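Molybdate-binding protein MolA (Haemophilus influenzae, PDB 3PSH) binds molybdate and tungstate, but not sulfate or phosphate, in the periplasm and serves the MolBC ABC transporter in low-affinity molybdate import. Local coordinates at residues R20-Q25 and E78-L83; V88-Y93 and E97-I102; A236-Q241 and Q255-I260; I4-Q7 and K11-I14. All blocks are in the same frame, centred on the assembly; numbering follows the deposited sequence.

Contact 1 (R20-Q25 and E78-L83); sequences RAVVLQ and ESLLAL
Arg20 reaches across to the backbone of Leu83, where NE and NH2 of Arg20 converge from one edge of the guanidinium on the single oxygen Leu83 O. NE lies 2.8 Å from Leu83 O, and NH2 of Arg20 sits 2.7 Å from the same oxygen. Both bonds are bent, with N-H...O angles of 144° and 147°, as expected when neighbouring N-H groups converge on one acceptor. That acceptor lies in the guanidinium plane, so the flat group meets it edge-on. A turn at the third side-chain torsion (chi3 80°) swings the guanidinium out of line with the CB-CG-CD chain and presents NE and NH2 together. Beside this polar grip runs an apolar seam. Val22 CG2 touches Leu80 CD1 and Leu83 CD1, each at 3.8 Å; CG1 of Val22 adds a contact to Leu80 CD1 at 3.9 Å. The Val22 branches thus straddle one leucine methyl, while the side chain of Leu83 comes across Val22 at about a right angle.

The segments belong to one lobe of a cluster-A-type, Fe/B12-like binding protein: 21-24 is an inner strand of a parallel four-stranded sheet with order 2-1-3-4, and helix 77-82 packs over one of its faces through Leu80, with Leu83 just beyond.

Further out, Arg20 N is hydrogen-bonded to Asp86 OD1, and NE makes a weak second bond to Lys84 O, which ties Arg20 to the link between helix 77-82 and strand 87-91. Val42 of strand 41-44 packs on Val22 and Leu83, and Pro85 and Ile107 lie against Leu80.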
loop_
_atom_site.group_PDB
_atom_site.type_symbol
_atom_site.label_atom_id
_atom_site.label_comp_id
_atom_site.label_asym_id
_atom_site.label_seq_id
_atom_site.Cartn_x
_atom_site.Cartn_y
_atom_site.Cartn_z
ATOM N N ARG A 20 2.448 22.801 6.590
ATOM C CA ARG A 20 3.180 22.145 7.703
ATOM C C ARG A 20 2.521 20.844 8.191
ATOM O O ARG A 20 2.303 20.630 9.372
ATOM C CB ARG A 20 3.370 23.127 8.879
ATOM C CG ARG A 20 4.224 24.295 8.413
ATOM C CD ARG A 20 4.497 25.290 9.564
ATOM N NE ARG A 20 5.571 24.616 10.282
ATOM C CZ ARG A 20 6.849 24.542 9.928
ATOM N NH1 ARG A 20 7.359 25.305 8.911
ATOM N NH2 ARG A 20 7.677 23.743 10.655
ATOM N N ALA A 21 2.285 19.929 7.229
ATOM C CA ALA A 21 1.530 18.739 7.586
ATOM C C ALA A 21 2.528 17.753 8.212
ATOM O O ALA A 21 3.725 17.707 7.774
ATOM C CB ALA A 21 0.988 18.111 6.277
ATOM N N VAL A 22 2.003 16.923 9.109
ATOM C CA VAL A 22 2.896 15.828 9.606
ATOM C C VAL A 22 2.200 14.553 9.135
ATOM O O VAL A 22 1.009 14.420 9.306
ATOM C CB VAL A 22 3.055 15.949 11.140
ATOM C CG1 VAL A 22 3.684 14.638 11.696
ATOM C CG2 VAL A 22 4.059 17.111 11.357
ATOM N N VAL A 23 2.947 13.648 8.493
ATOM C CA VAL A 23 2.279 12.511 7.866
ATOM C C VAL A 23 2.715 11.207 8.545
ATOM O O VAL A 23 3.834 10.750 8.321
ATOM C CB VAL A 23 2.578 12.435 6.302
ATOM C CG1 VAL A 23 1.847 11.193 5.785
ATOM C CG2 VAL A 23 2.037 13.726 5.650
ATOM N N LEU A 24 1.845 10.704 9.439
ATOM C CA LEU A 24 2.204 9.529 10.290
ATOM C C LEU A 24 1.756 8.173 9.736
ATOM O O LEU A 24 1.303 7.284 10.478
ATOM C CB LEU A 24 1.746 9.753 11.775
ATOM C CG LEU A 24 2.328 11.076 12.472
ATOM C CD1 LEU A 24 1.818 11.081 13.907
ATOM C CD2 LEU A 24 3.882 11.174 12.351
ATOM N N GLN A 25 1.753 8.070 8.420
ATOM C CA GLN A 25 1.295 6.853 7.719
ATOM C C GLN A 25 2.078 6.839 6.410
ATOM O O GLN A 25 2.063 7.860 5.674
ATOM C CB GLN A 25 -0.214 6.953 7.458
ATOM C CG GLN A 25 -0.781 5.541 7.003
ATOM C CD GLN A 25 -1.960 5.609 6.103
ATOM O OE1 GLN A 25 -3.015 4.977 6.421
ATOM N NE2 GLN A 25 -1.883 6.386 5.036
ATOM N N GLU A 78 5.361 16.613 22.510
ATOM C CA GLU A 78 6.372 17.721 22.614
ATOM C C GLU A 78 7.246 17.902 21.386
ATOM O O GLU A 78 7.563 19.057 21.081
ATOM C CB GLU A 78 7.292 17.644 23.852
ATOM C CG GLU A 78 6.540 17.450 25.171
ATOM C CD GLU A 78 6.166 18.757 25.790
ATOM O OE1 GLU A 78 6.421 19.806 25.168
ATOM O OE2 GLU A 78 5.473 18.778 26.863
ATOM N N SER A 79 7.661 16.843 20.659
ATOM C CA SER A 79 8.382 17.007 19.448
ATOM C C SER A 79 7.437 17.568 18.362
ATOM O O SER A 79 7.884 18.396 17.539
ATOM C CB SER A 79 8.947 15.655 18.918
ATOM O OG SER A 79 10.109 15.327 19.702
ATOM N N LEU A 80 6.198 17.097 18.362
ATOM C CA LEU A 80 5.244 17.467 17.293
ATOM C C LEU A 80 4.940 18.997 17.368
ATOM O O LEU A 80 5.031 19.726 16.340
ATOM C CB LEU A 80 3.965 16.676 17.499
ATOM C CG LEU A 80 2.828 16.968 16.521
ATOM C CD1 LEU A 80 3.250 16.617 15.054
ATOM C CD2 LEU A 80 1.560 16.238 16.862
ATOM N N LEU A 81 4.643 19.496 18.580
ATOM C CA LEU A 81 4.413 20.947 18.705
ATOM C C LEU A 81 5.564 21.859 18.234
ATOM O O LEU A 81 5.283 22.964 17.755
ATOM C CB LEU A 81 3.973 21.375 20.127
ATOM C CG LEU A 81 2.614 20.819 20.510
ATOM C CD1 LEU A 81 2.356 21.043 21.997
ATOM C CD2 LEU A 81 1.469 21.534 19.688
ATOM N N ALA A 82 6.811 21.458 18.364
ATOM C CA ALA A 82 7.896 22.327 17.948
ATOM C C ALA A 82 7.847 22.541 16.388
ATOM O O ALA A 82 8.421 23.520 15.854
ATOM C CB ALA A 82 9.229 21.734 18.377
ATOM N N LEU A 83 7.291 21.546 15.656
ATOM C CA LEU A 83 7.158 21.644 14.200
ATOM C C LEU A 83 6.078 22.642 13.765
ATOM O O LEU A 83 5.935 22.945 12.533
ATOM C CB LEU A 83 6.856 20.298 13.510
ATOM C CG LEU A 83 7.905 19.290 13.885
ATOM C CD1 LEU A 83 7.303 17.937 13.248
ATOM C CD2 LEU A 83 9.215 19.717 13.237
#

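Contact 2 (V88-Y93 and E97-I102); sequences VFVTNY and EMIKQI
Val90 stands opposite three side chains of helix 97-102, and its two methyls divide them. CG1 enters the hollow between Met98 and Ile102, 4.0 Å from Met98 CE and 4.2 Å from Ile102 CD1, whereas CG2 of Val90 turns to the other flank and meets Ile99 CG1 at 4.2 Å. The Met98 and Ile102 chains run alongside Val90, each heading the other way; Ile99 comes in obliquely. CG2 can face Ile99 because it occupies the crowded position between the backbone N and carbonyl carbon of Val90, with CG1 at -60°. Two residues earlier, on the same side of the strand, Val88 meets Ile102 tip to tip: Val88 CG1 is 3.9 Å from Ile102 CD1, and the CG2 methyls of these two residues are 4.2 Å apart. Ile102 therefore fills the notch between Val88 and Val90. The extended chain of Met98, with chi2 and chi3 near 180°, carries CE across to Val90.

The short axes run 10.5 Å apart at 173°, nearly antiparallel, as expected of a helix returning after a parallel strand. Strand 87-91, helix 96-103 and strand 109-112 form a beta-alpha-beta crossover, and Val109 of the last strand packs on both Val90 and Ile102. Leu24 of strand 21-24 touches Val88 and Met98, while helix 77-82 flanks the group through Leu80 on Val88 and Ile77 on Ile102.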
loop_
_atom_site.group_PDB
_atom_site.type_symbol
_atom_site.label_atom_id
_atom_site.label_comp_id
_atom_site.label_asym_id
_atom_site.label_seq_id
_atom_site.Cartn_x
_atom_site.Cartn_y
_atom_site.Cartn_z
ATOM N N VAL A 88 -2.169 16.745 10.973
ATOM C CA VAL A 88 -1.500 15.416 11.113
ATOM C C VAL A 88 -2.413 14.442 10.414
ATOM O O VAL A 88 -3.624 14.350 10.765
ATOM C CB VAL A 88 -1.353 15.009 12.577
ATOM C CG1 VAL A 88 -0.630 13.657 12.773
ATOM C CG2 VAL A 88 -0.446 16.129 13.299
ATOM N N PHE A 89 -1.819 13.706 9.486
ATOM C CA PHE A 89 -2.490 12.535 8.908
ATOM C C PHE A 89 -2.087 11.350 9.727
ATOM O O PHE A 89 -0.934 11.206 10.018
ATOM C CB PHE A 89 -1.996 12.259 7.482
ATOM C CG PHE A 89 -2.487 13.272 6.479
ATOM C CD1 PHE A 89 -3.666 13.012 5.701
ATOM C CD2 PHE A 89 -1.766 14.445 6.282
ATOM C CE1 PHE A 89 -4.114 14.015 4.740
ATOM C CE2 PHE A 89 -2.199 15.399 5.313
ATOM C CZ PHE A 89 -3.343 15.118 4.534
ATOM N N VAL A 90 -3.095 10.569 10.115
ATOM C CA VAL A 90 -2.812 9.322 10.859
ATOM C C VAL A 90 -3.411 8.159 10.073
ATOM O O VAL A 90 -4.366 8.358 9.290
ATOM C CB VAL A 90 -3.376 9.362 12.331
ATOM C CG1 VAL A 90 -2.678 10.569 13.063
ATOM C CG2 VAL A 90 -4.939 9.393 12.421
ATOM N N THR A 91 -2.964 6.926 10.380
ATOM C CA THR A 91 -3.624 5.713 9.814
ATOM C C THR A 91 -4.983 5.480 10.526
ATOM O O THR A 91 -5.183 5.785 11.712
ATOM C CB THR A 91 -2.666 4.543 9.947
ATOM O OG1 THR A 91 -3.057 3.465 9.066
ATOM C CG2 THR A 91 -2.464 4.096 11.381
ATOM N N ASN A 92 -5.877 4.779 9.802
ATOM C CA ASN A 92 -7.190 4.551 10.286
ATOM C C ASN A 92 -7.264 3.794 11.597
ATOM O O ASN A 92 -8.160 4.006 12.354
ATOM C CB ASN A 92 -8.052 3.859 9.232
ATOM C CG ASN A 92 -7.436 2.542 8.789
ATOM O OD1 ASN A 92 -6.293 2.507 8.234
ATOM N ND2 ASN A 92 -8.087 1.475 9.162
ATOM N N TYR A 93 -6.311 2.905 11.883
ATOM C CA TYR A 93 -6.380 2.154 13.114
ATOM C C TYR A 93 -5.558 2.819 14.221
ATOM O O TYR A 93 -5.277 2.183 15.283
ATOM C CB TYR A 93 -5.902 0.696 12.806
ATOM C CG TYR A 93 -4.447 0.562 12.367
ATOM C CD1 TYR A 93 -3.407 0.527 13.332
ATOM C CD2 TYR A 93 -4.110 0.396 11.033
ATOM C CE1 TYR A 93 -2.046 0.431 12.939
ATOM C CE2 TYR A 93 -2.749 0.310 10.641
ATOM C CZ TYR A 93 -1.736 0.283 11.589
ATOM O OH TYR A 93 -0.434 0.131 11.235
ATOM N N GLU A 97 -6.222 6.781 21.796
ATOM C CA GLU A 97 -5.427 7.581 22.767
ATOM C C GLU A 97 -4.470 8.543 22.042
ATOM O O GLU A 97 -4.196 9.640 22.486
ATOM C CB GLU A 97 -4.661 6.604 23.704
ATOM C CG GLU A 97 -3.623 7.270 24.604
ATOM C CD GLU A 97 -2.829 6.245 25.477
ATOM O OE1 GLU A 97 -3.071 5.015 25.310
ATOM O OE2 GLU A 97 -1.968 6.649 26.284
ATOM N N MET A 98 -3.966 8.113 20.919
ATOM C CA MET A 98 -3.013 8.856 20.113
ATOM C C MET A 98 -3.751 9.995 19.419
ATOM O O MET A 98 -3.227 11.130 19.379
ATOM C CB MET A 98 -2.398 7.907 19.048
ATOM C CG MET A 98 -1.588 8.666 18.025
ATOM S SD MET A 98 -1.026 7.514 16.702
ATOM C CE MET A 98 -0.250 8.647 15.524
ATOM N N ILE A 99 -4.899 9.702 18.788
ATOM C CA ILE A 99 -5.700 10.782 18.150
ATOM C C ILE A 99 -6.057 11.843 19.234
ATOM O O ILE A 99 -5.947 13.054 18.977
ATOM C CB ILE A 99 -6.979 10.201 17.526
ATOM C CG1 ILE A 99 -6.470 9.405 16.317
ATOM C CG2 ILE A 99 -7.957 11.324 17.141
ATOM C CD1 ILE A 99 -7.567 8.484 15.595
ATOM N N LYS A 100 -6.478 11.378 20.410
ATOM C CA LYS A 100 -6.852 12.273 21.524
ATOM C C LYS A 100 -5.646 13.123 21.947
ATOM O O LYS A 100 -5.845 14.307 22.176
ATOM C CB LYS A 100 -7.430 11.509 22.726
ATOM C CG LYS A 100 -7.934 12.454 23.884
ATOM C CD LYS A 100 -8.676 11.592 24.892
ATOM C CE LYS A 100 -9.140 12.357 26.164
ATOM N NZ LYS A 100 -7.991 13.055 26.859
ATOM N N GLN A 101 -4.443 12.529 22.078
ATOM C CA GLN A 101 -3.189 13.367 22.359
ATOM C C GLN A 101 -3.097 14.565 21.388
ATOM O O GLN A 101 -2.837 15.664 21.793
ATOM C CB GLN A 101 -1.895 12.570 22.383
ATOM C CG GLN A 101 -1.814 11.662 23.574
ATOM C CD GLN A 101 -0.420 11.211 23.768
ATOM O OE1 GLN A 101 0.417 12.038 24.126
ATOM N NE2 GLN A 101 -0.117 9.896 23.474
ATOM N N ILE A 102 -3.281 14.311 20.110
ATOM C CA ILE A 102 -3.119 15.364 19.097
ATOM C C ILE A 102 -4.320 16.358 19.123
ATOM O O ILE A 102 -4.066 17.552 19.154
ATOM C CB ILE A 102 -2.958 14.694 17.691
ATOM C CG1 ILE A 102 -1.708 13.730 17.660
ATOM C CG2 ILE A 102 -2.911 15.756 16.673
ATOM C CD1 ILE A 102 -1.761 12.861 16.413
#

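Contact 3 (A236-Q241 and Q255-I260); sequences AVILVQ and QGWANI
Strand 237-240, an inner strand of the second parallel four-stranded sheet, is covered here by the connection between helices 247-252 and 261-264, and Ile238 meets Trp257 and Ile260 at this point. The touching atom of the strand is Ile238 CD1. It lies 3.8 Å from Trp257 CZ3 and 3.9 Å from CE3 of that ring, near the plane of the indole. The methyl therefore abuts the six-membered ring at its edge, so this is an edge contact and not a CH-pi contact over the ring face. On the Ile260 side the same Ile238 CD1 is 4.3 Å from Ile260 CG2. An extended Ile238 chain, with chi2 164°, carries CD1 out to both partners.

The segment 255-260 brings its two apolar residues to the strand by folding tightly. A short 3-10 segment at 255-257 is followed by a type I beta turn from Trp257 to Ile260, closed by Ile260 N to Trp257 O at 3.1 Å. Trp257 and Ile260 thus stand at the first and fourth turn positions, and their CB atoms both face the strand. Ile260 is also the N-cap residue of helix 261-264. Ile251 of helix 247-252 and Leu263 of helix 261-264 touch both Ile238 and Trp257, extending the apolar layer. The helical connection between the neighbouring parallel strands 237-240 and 268-270 thus covers the sheet, as in beta-alpha-beta crossovers of parallel alpha/beta folds.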
loop_
_atom_site.group_PDB
_atom_site.type_symbol
_atom_site.label_atom_id
_atom_site.label_comp_id
_atom_site.label_asym_id
_atom_site.label_seq_id
_atom_site.Cartn_x
_atom_site.Cartn_y
_atom_site.Cartn_z
ATOM N N ALA A 236 2.069 -22.534 -5.260
ATOM C CA ALA A 236 2.826 -22.684 -6.530
ATOM C C ALA A 236 3.886 -21.593 -6.758
ATOM O O ALA A 236 4.969 -21.782 -7.379
ATOM C CB ALA A 236 1.843 -22.674 -7.744
ATOM N N VAL A 237 3.596 -20.422 -6.164
ATOM C CA VAL A 237 4.387 -19.202 -6.395
ATOM C C VAL A 237 4.502 -18.513 -5.011
ATOM O O VAL A 237 3.511 -18.396 -4.304
ATOM C CB VAL A 237 3.692 -18.299 -7.341
ATOM C CG1 VAL A 237 4.491 -17.014 -7.441
ATOM C CG2 VAL A 237 3.660 -18.875 -8.774
ATOM N N ILE A 238 5.692 -18.080 -4.676
ATOM C CA ILE A 238 5.914 -17.234 -3.473
ATOM C C ILE A 238 6.376 -15.869 -3.894
ATOM O O ILE A 238 7.230 -15.738 -4.738
ATOM C CB ILE A 238 6.829 -17.881 -2.399
ATOM C CG1 ILE A 238 6.168 -19.052 -1.734
ATOM C CG2 ILE A 238 7.314 -16.903 -1.302
ATOM C CD1 ILE A 238 7.264 -19.970 -0.945
ATOM N N LEU A 239 5.737 -14.816 -3.330
ATOM C CA LEU A 239 6.071 -13.435 -3.647
ATOM C C LEU A 239 6.607 -12.801 -2.371
ATOM O O LEU A 239 6.214 -13.212 -1.247
ATOM C CB LEU A 239 4.831 -12.651 -4.170
ATOM C CG LEU A 239 4.262 -13.339 -5.492
ATOM C CD1 LEU A 239 3.027 -12.649 -5.838
ATOM C CD2 LEU A 239 5.334 -13.165 -6.705
ATOM N N VAL A 240 7.580 -11.910 -2.612
ATOM C CA VAL A 240 8.191 -11.134 -1.538
ATOM C C VAL A 240 8.091 -9.651 -1.926
ATOM O O VAL A 240 8.277 -9.261 -3.048
ATOM C CB VAL A 240 9.660 -11.544 -1.272
ATOM C CG1 VAL A 240 10.361 -10.642 -0.216
ATOM C CG2 VAL A 240 9.711 -13.009 -0.730
ATOM N N GLN A 241 7.746 -8.837 -0.929
ATOM C CA GLN A 241 7.657 -7.383 -1.149
ATOM C C GLN A 241 9.032 -6.800 -1.327
ATOM O O GLN A 241 9.923 -7.191 -0.530
ATOM C CB GLN A 241 6.993 -6.756 0.100
ATOM C CG GLN A 241 5.486 -7.188 0.217
ATOM C CD GLN A 241 4.743 -6.695 1.476
ATOM O OE1 GLN A 241 5.374 -6.168 2.460
ATOM N NE2 GLN A 241 3.410 -6.824 1.447
ATOM N N GLN A 255 16.171 -24.968 4.530
ATOM C CA GLN A 255 15.700 -26.325 4.289
ATOM C C GLN A 255 14.229 -26.665 4.639
ATOM O O GLN A 255 13.625 -27.487 3.952
ATOM C CB GLN A 255 16.724 -27.372 4.867
ATOM C CG GLN A 255 16.562 -28.843 4.270
ATOM C CD GLN A 255 16.728 -29.004 2.705
ATOM O OE1 GLN A 255 17.354 -28.166 2.021
ATOM N NE2 GLN A 255 16.137 -30.083 2.155
ATOM N N GLY A 256 13.618 -26.041 5.646
ATOM C CA GLY A 256 12.232 -26.342 6.036
ATOM C C GLY A 256 11.229 -26.017 4.931
ATOM O O GLY A 256 10.157 -26.569 4.896
ATOM N N TRP A 257 11.628 -25.096 4.046
ATOM C CA TRP A 257 10.810 -24.585 2.931
ATOM C C TRP A 257 11.029 -25.367 1.632
ATOM O O TRP A 257 10.260 -25.165 0.630
ATOM C CB TRP A 257 11.095 -23.101 2.664
ATOM C CG TRP A 257 10.579 -22.205 3.762
ATOM C CD1 TRP A 257 11.015 -22.137 5.067
ATOM C CD2 TRP A 257 9.621 -21.152 3.599
ATOM N NE1 TRP A 257 10.320 -21.107 5.752
ATOM C CE2 TRP A 257 9.423 -20.549 4.877
ATOM C CE3 TRP A 257 8.782 -20.757 2.540
ATOM C CZ2 TRP A 257 8.488 -19.481 5.063
ATOM C CZ3 TRP A 257 7.829 -19.713 2.761
ATOM C CH2 TRP A 257 7.720 -19.094 4.012
ATOM N N ALA A 258 12.074 -26.214 1.610
ATOM C CA ALA A 258 12.538 -26.852 0.347
ATOM C C ALA A 258 11.542 -27.695 -0.491
ATOM O O ALA A 258 11.693 -27.803 -1.743
ATOM C CB ALA A 258 13.837 -27.665 0.597
ATOM N N ASN A 259 10.559 -28.287 0.190
ATOM C CA ASN A 259 9.578 -29.163 -0.438
ATOM C C ASN A 259 8.312 -28.423 -0.874
ATOM O O ASN A 259 7.500 -28.956 -1.606
ATOM C CB ASN A 259 9.144 -30.313 0.467
ATOM C CG ASN A 259 10.210 -31.378 0.598
ATOM O OD1 ASN A 259 10.200 -32.086 1.580
ATOM N ND2 ASN A 259 11.124 -31.505 -0.382
ATOM N N ILE A 260 8.124 -27.194 -0.413
ATOM C CA ILE A 260 7.097 -26.403 -1.064
ATOM C C ILE A 260 7.231 -26.294 -2.604
ATOM O O ILE A 260 8.282 -26.039 -3.202
ATOM C CB ILE A 260 7.055 -24.991 -0.407
ATOM C CG1 ILE A 260 6.687 -25.118 1.064
ATOM C CG2 ILE A 260 6.133 -24.134 -1.170
ATOM C CD1 ILE A 260 7.060 -23.765 1.705
#

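Contact 4 (I4-Q7 and K11-I14); sequences ITDQ and KVTI
Ile4 and Val12 run alongside one another from one face of a two-stranded antiparallel hairpin, whereas on the other the Lys11 chain passes at a slant over Thr5. On the Ile4 face, CD1 of Ile4 comes to 3.9 Å from Val12 CB and 4.0 Å from Val12 CG2. Its reach follows from chi1 of 64°, which places CG1 between the backbone N and carbonyl carbon, on the side of the neighbouring strand. Ile14 CD1 approaches Ile4 CG2 more loosely, at 4.4 Å.

On the opposite face the Lys11 chain bends at its second torsion, chi2 -67°, and then runs extended, bringing NZ back to Thr5. There Lys11 NZ donates to Thr5 OG1 at 2.7 Å, while CD of Lys11 passes beside the same hydroxyl.

Between the two faces, Ile4 and Val12 form a hydrogen-bonded antiparallel pair. Ile4 N donates to Val12 O at 2.8 Å and Val12 N returns a bond to Ile4 O at 2.9 Å, each with an N-H...O angle near 168°. Thr5 and Lys11 are the adjacent non-hydrogen-bonded pair. Leu146 of helix 132-151 packs on Ile4, and Pro108 on Val12 and Ile14. The hairpin is thus two-sided: apolar carbons bury one face against the helix and loop, while the charged ammonium on the other makes a charge-assisted hydrogen bond to a neutral hydroxyl, which probably does little to shift the ionisation of the lysine.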
loop_
_atom_site.group_PDB
_atom_site.type_symbol
_atom_site.label_atom_id
_atom_site.label_comp_id
_atom_site.label_asym_id
_atom_site.label_seq_id
_atom_site.Cartn_x
_atom_site.Cartn_y
_atom_site.Cartn_z
ATOM N N ILE A 4 -13.627 18.918 6.188
ATOM C CA ILE A 4 -13.590 17.680 5.386
ATOM C C ILE A 4 -14.140 16.539 6.190
ATOM O O ILE A 4 -14.289 16.672 7.359
ATOM C CB ILE A 4 -12.145 17.363 4.821
ATOM C CG1 ILE A 4 -11.127 17.096 5.976
ATOM C CG2 ILE A 4 -11.703 18.450 3.836
ATOM C CD1 ILE A 4 -11.094 15.638 6.554
ATOM N N THR A 5 -14.456 15.412 5.515
ATOM C CA THR A 5 -14.807 14.165 6.205
ATOM C C THR A 5 -13.688 13.171 5.904
ATOM O O THR A 5 -13.329 12.908 4.764
ATOM C CB THR A 5 -16.144 13.582 5.776
ATOM O OG1 THR A 5 -17.143 14.602 5.982
ATOM C CG2 THR A 5 -16.518 12.355 6.557
ATOM N N ASP A 6 -13.098 12.731 6.965
ATOM C CA ASP A 6 -11.945 11.762 6.812
ATOM C C ASP A 6 -12.501 10.309 6.749
ATOM O O ASP A 6 -13.706 10.055 6.865
ATOM C CB ASP A 6 -10.896 11.985 7.924
ATOM C CG ASP A 6 -11.230 11.322 9.250
ATOM O OD1 ASP A 6 -12.270 10.588 9.416
ATOM O OD2 ASP A 6 -10.402 11.499 10.175
ATOM N N GLN A 7 -11.554 9.378 6.633
ATOM C CA GLN A 7 -11.925 7.978 6.397
ATOM C C GLN A 7 -12.330 7.182 7.689
ATOM O O GLN A 7 -12.551 5.914 7.699
ATOM C CB GLN A 7 -10.856 7.337 5.508
ATOM C CG GLN A 7 -10.868 7.977 4.131
ATOM C CD GLN A 7 -10.084 7.138 3.110
ATOM O OE1 GLN A 7 -8.919 6.932 3.298
ATOM N NE2 GLN A 7 -10.656 6.890 1.955
ATOM N N LYS A 11 -15.721 14.550 10.951
ATOM C CA LYS A 11 -15.715 15.889 10.319
ATOM C C LYS A 11 -14.524 16.639 10.965
ATOM O O LYS A 11 -14.464 16.762 12.261
ATOM C CB LYS A 11 -16.946 16.700 10.672
ATOM C CG LYS A 11 -18.219 15.996 10.204
ATOM C CD LYS A 11 -18.350 15.911 8.649
ATOM C CE LYS A 11 -19.651 15.127 8.279
ATOM N NZ LYS A 11 -19.695 14.652 6.850
ATOM N N VAL A 12 -13.664 17.195 10.110
ATOM C CA VAL A 12 -12.433 17.853 10.550
ATOM C C VAL A 12 -12.327 19.235 9.902
ATOM O O VAL A 12 -12.382 19.437 8.652
ATOM C CB VAL A 12 -11.111 17.061 10.144
ATOM C CG1 VAL A 12 -9.844 17.680 10.724
ATOM C CG2 VAL A 12 -11.198 15.638 10.565
ATOM N N THR A 13 -12.083 20.168 10.793
ATOM C CA THR A 13 -11.844 21.569 10.292
ATOM C C THR A 13 -10.391 21.845 10.134
ATOM O O THR A 13 -9.605 21.604 11.096
ATOM C CB THR A 13 -12.487 22.620 11.253
ATOM O OG1 THR A 13 -13.882 22.316 11.390
ATOM C CG2 THR A 13 -12.381 23.984 10.649
ATOM N N ILE A 14 -10.006 22.288 8.943
ATOM C CA ILE A 14 -8.542 22.514 8.696
ATOM C C ILE A 14 -8.356 23.912 8.134
ATOM O O ILE A 14 -9.306 24.472 7.579
ATOM C CB ILE A 14 -7.945 21.482 7.725
ATOM C CG1 ILE A 14 -8.695 21.546 6.364
ATOM C CG2 ILE A 14 -8.134 20.022 8.339
ATOM C CD1 ILE A 14 -8.091 20.557 5.316
#

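Along the chain the order is contact 4, contact 1, contact 2, contact 3, one after another, without overlap. Contacts 1 and 2 have centres about 11 Å apart and share one parallel sheet, in which strands 21-24 and 87-91 are neighbours joined by probable hydrogen bonds such as Leu24 N to Phe89 O at 2.9 Å. Contact 4, the N-terminal hairpin, lies about 13 Å from contact 2, centre to centre, without touching it. Contact 3 belongs to the other four-stranded sheet, with centres about 37 to 44 Å from the rest and across the chain's centre. The two sheets have the same 2-1-3-4 strand order, in keeping with a two-lobed binding protein holding molybdate between its lobes.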